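PDB 2PRR: alkylhydroperoxidase AhpD core: uncharacterized peroxidase-related protein from Ralstonia eutropha, which is uncharacterised but probably acts as a thiol-dependent peroxidase, having an alkylhydroperoxidase AhpD core of the carboxymuconolactone decarboxylase family. Local coordinates for residues C87-V92 and R182-F187. Numbering follows the deposited sequence.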
loop_
_atom_site.group_PDB
_atom_site.type_symbol
_atom_site.label_atom_id
_atom_site.label_comp_id
_atom_site.label_asym_id
_atom_site.label_seq_id
_atom_site.Cartn_x
_atom_site.Cartn_y
_atom_site.Cartn_z
ATOM N N CYS D 87 -14.801 -8.258 -6.296
ATOM C CA CYS D 87 -16.230 -8.283 -6.468
ATOM C C CYS D 87 -16.653 -9.703 -6.774
ATOM O O CYS D 87 -16.432 -10.226 -7.883
ATOM C CB CYS D 87 -16.683 -7.367 -7.591
ATOM S SG CYS D 87 -18.491 -7.413 -7.857
ATOM N N LEU D 88 -17.304 -10.311 -5.793
ATOM C CA LEU D 88 -17.769 -11.664 -5.911
ATOM C C LEU D 88 -18.812 -11.846 -7.032
ATOM O O LEU D 88 -18.653 -12.737 -7.859
ATOM C CB LEU D 88 -18.268 -12.111 -4.544
ATOM C CG LEU D 88 -18.951 -13.464 -4.357
ATOM C CD1 LEU D 88 -18.187 -14.640 -4.994
ATOM C CD2 LEU D 88 -19.132 -13.661 -2.849
ATOM N N TYR D 89 -19.861 -11.020 -7.082
ATOM C CA TYR D 89 -20.896 -11.182 -8.161
ATOM C C TYR D 89 -20.261 -11.122 -9.543
ATOM O O TYR D 89 -20.433 -12.024 -10.353
ATOM C CB TYR D 89 -22.071 -10.156 -8.089
ATOM C CG TYR D 89 -23.083 -10.318 -9.272
ATOM C CD1 TYR D 89 -22.863 -9.718 -10.510
ATOM C CD2 TYR D 89 -24.214 -11.092 -9.137
ATOM C CE1 TYR D 89 -23.764 -9.903 -11.616
ATOM C CE2 TYR D 89 -25.143 -11.269 -10.245
ATOM C CZ TYR D 89 -24.882 -10.668 -11.459
ATOM O OH TYR D 89 -25.766 -10.827 -12.528
ATOM N N CYS D 90 -19.503 -10.065 -9.801
ATOM C CA CYS D 90 -18.932 -9.831 -11.124
ATOM C C CYS D 90 -17.900 -10.824 -11.605
ATOM O O CYS D 90 -17.895 -11.215 -12.776
ATOM C CB CYS D 90 -18.357 -8.413 -11.196
ATOM S SG CYS D 90 -19.651 -7.176 -11.073
ATOM N N VAL D 91 -16.978 -11.173 -10.725
ATOM C CA VAL D 91 -15.975 -12.154 -11.054
ATOM C C VAL D 91 -16.636 -13.472 -11.481
ATOM O O VAL D 91 -16.249 -14.081 -12.478
ATOM C CB VAL D 91 -15.097 -12.427 -9.819
ATOM C CG1 VAL D 91 -14.356 -13.696 -9.972
ATOM C CG2 VAL D 91 -14.130 -11.290 -9.567
ATOM N N VAL D 92 -17.603 -13.910 -10.679
ATOM C CA VAL D 92 -18.290 -15.163 -10.890
ATOM C C VAL D 92 -19.217 -15.124 -12.118
ATOM O O VAL D 92 -19.185 -16.019 -12.932
ATOM C CB VAL D 92 -19.052 -15.603 -9.600
ATOM C CG1 VAL D 92 -19.947 -16.813 -9.864
ATOM C CG2 VAL D 92 -18.027 -15.919 -8.459
ATOM N N ARG D 182 -25.557 -11.120 -4.889
ATOM C CA ARG D 182 -25.190 -12.534 -4.898
ATOM C C ARG D 182 -25.243 -13.184 -6.278
ATOM O O ARG D 182 -26.300 -13.179 -6.940
ATOM C CB ARG D 182 -26.099 -13.320 -3.945
ATOM C CG ARG D 182 -25.645 -14.757 -3.714
ATOM C CD ARG D 182 -26.700 -15.647 -3.041
ATOM N NE ARG D 182 -26.260 -17.049 -3.057
ATOM C CZ ARG D 182 -25.467 -17.612 -2.140
ATOM N NH1 ARG D 182 -25.050 -16.952 -1.072
ATOM N NH2 ARG D 182 -25.105 -18.874 -2.283
ATOM N N PRO D 183 -24.108 -13.774 -6.700
ATOM C CA PRO D 183 -24.087 -14.454 -7.981
ATOM C C PRO D 183 -24.984 -15.697 -7.980
ATOM O O PRO D 183 -25.038 -16.443 -6.995
ATOM C CB PRO D 183 -22.620 -14.824 -8.184
ATOM C CG PRO D 183 -21.941 -14.644 -6.822
ATOM C CD PRO D 183 -22.804 -13.816 -5.987
ATOM N N ASN D 184 -25.686 -15.895 -9.088
ATOM C CA ASN D 184 -26.573 -17.028 -9.243
ATOM C C ASN D 184 -25.779 -18.326 -9.289
ATOM O O ASN D 184 -24.624 -18.340 -9.699
ATOM C CB ASN D 184 -27.414 -16.904 -10.526
ATOM C CG ASN D 184 -28.111 -15.583 -10.643
ATOM O OD1 ASN D 184 -27.476 -14.536 -10.863
ATOM N ND2 ASN D 184 -29.426 -15.611 -10.545
ATOM N N ASP D 185 -26.418 -19.412 -8.863
ATOM C CA ASP D 185 -25.790 -20.727 -8.807
ATOM C C ASP D 185 -25.338 -21.206 -10.167
ATOM O O ASP D 185 -24.331 -21.883 -10.290
ATOM C CB ASP D 185 -26.775 -21.770 -8.234
ATOM C CG ASP D 185 -27.017 -21.624 -6.728
ATOM O OD1 ASP D 185 -26.458 -20.708 -6.078
ATOM O OD2 ASP D 185 -27.791 -22.453 -6.200
ATOM N N GLU D 186 -26.100 -20.851 -11.184
ATOM C CA GLU D 186 -25.843 -21.299 -12.535
ATOM C C GLU D 186 -24.519 -20.794 -13.090
ATOM O O GLU D 186 -23.884 -21.485 -13.886
ATOM C CB GLU D 186 -26.960 -20.861 -13.482
ATOM C CG GLU D 186 -28.342 -21.443 -13.198
ATOM C CD GLU D 186 -29.077 -20.749 -12.072
ATOM O OE1 GLU D 186 -28.459 -19.967 -11.304
ATOM O OE2 GLU D 186 -30.282 -21.000 -11.949
ATOM N N PHE D 187 -24.107 -19.595 -12.698
ATOM C CA PHE D 187 -22.843 -19.045 -13.192
ATOM C C PHE D 187 -21.607 -19.851 -12.793
ATOM O O PHE D 187 -20.677 -19.965 -13.595
ATOM C CB PHE D 187 -22.636 -17.598 -12.722
ATOM C CG PHE D 187 -23.580 -16.605 -13.342
ATOM C CD1 PHE D 187 -23.699 -16.506 -14.727
ATOM C CD2 PHE D 187 -24.273 -15.703 -12.547
ATOM C CE1 PHE D 187 -24.529 -15.584 -15.299
ATOM C CE2 PHE D 187 -25.113 -14.774 -13.117
ATOM C CZ PHE D 187 -25.251 -14.721 -14.507
#
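P183 packs between L88, Y89 and V92 at the N-terminal end of helix 88-102, where the Cys-X-X-Cys motif of the all-helical AhpD-like fold sits, C87 at the N-cap and C90 in the first turn. Its ring meets V92 at about a right angle, with CB 3.7 Å from V92 CG1, while its CG rests over the start of the helix, 3.9 Å from L88 O. L88 crosses that ring at about a right angle, its CG and CD1 meeting P183 CG. On the other flank Y89 CD2 lies 3.6 Å from P183 CA, and R182 O comes to the ring edge near its plane, 3.7 Å from Y89 CD2. With CG anti to its backbone N (chi1 177°), Y89 reaches along the 182-187 segment until its OH lies 4.0 Å from F187 CE2. The two ring planes stand nearly perpendicular there, without stacking. V92 also takes up F187, whose CB sits 3.8 Å from V92 O and meets V92 CG1. The contact is buried and largely apolar; the polar ends of Y89, R182 and N184 find their partners outside it. N40 binds both R182 O and N184 OD1, V38 O receives N184 ND2, and Y89 OH has a weak hydrogen bond with V41 N. F37 stacks edge-to-face on F187, and R182 forms a salt bridge to D119 of the second subunit. The segment leading into helix 185-189 therefore backs the side of the helix turned away from C90, whose side chain packs on helices 71-84 and 156-179. In AhpD relatives such a cysteine pair is redox-active. Here C87 SG caps the helix, accepting from C90 N at 3.4 Å (N-H...S 161°), and C87 SG and C90 SG stand 3.4 Å apart, too far for a disulfide.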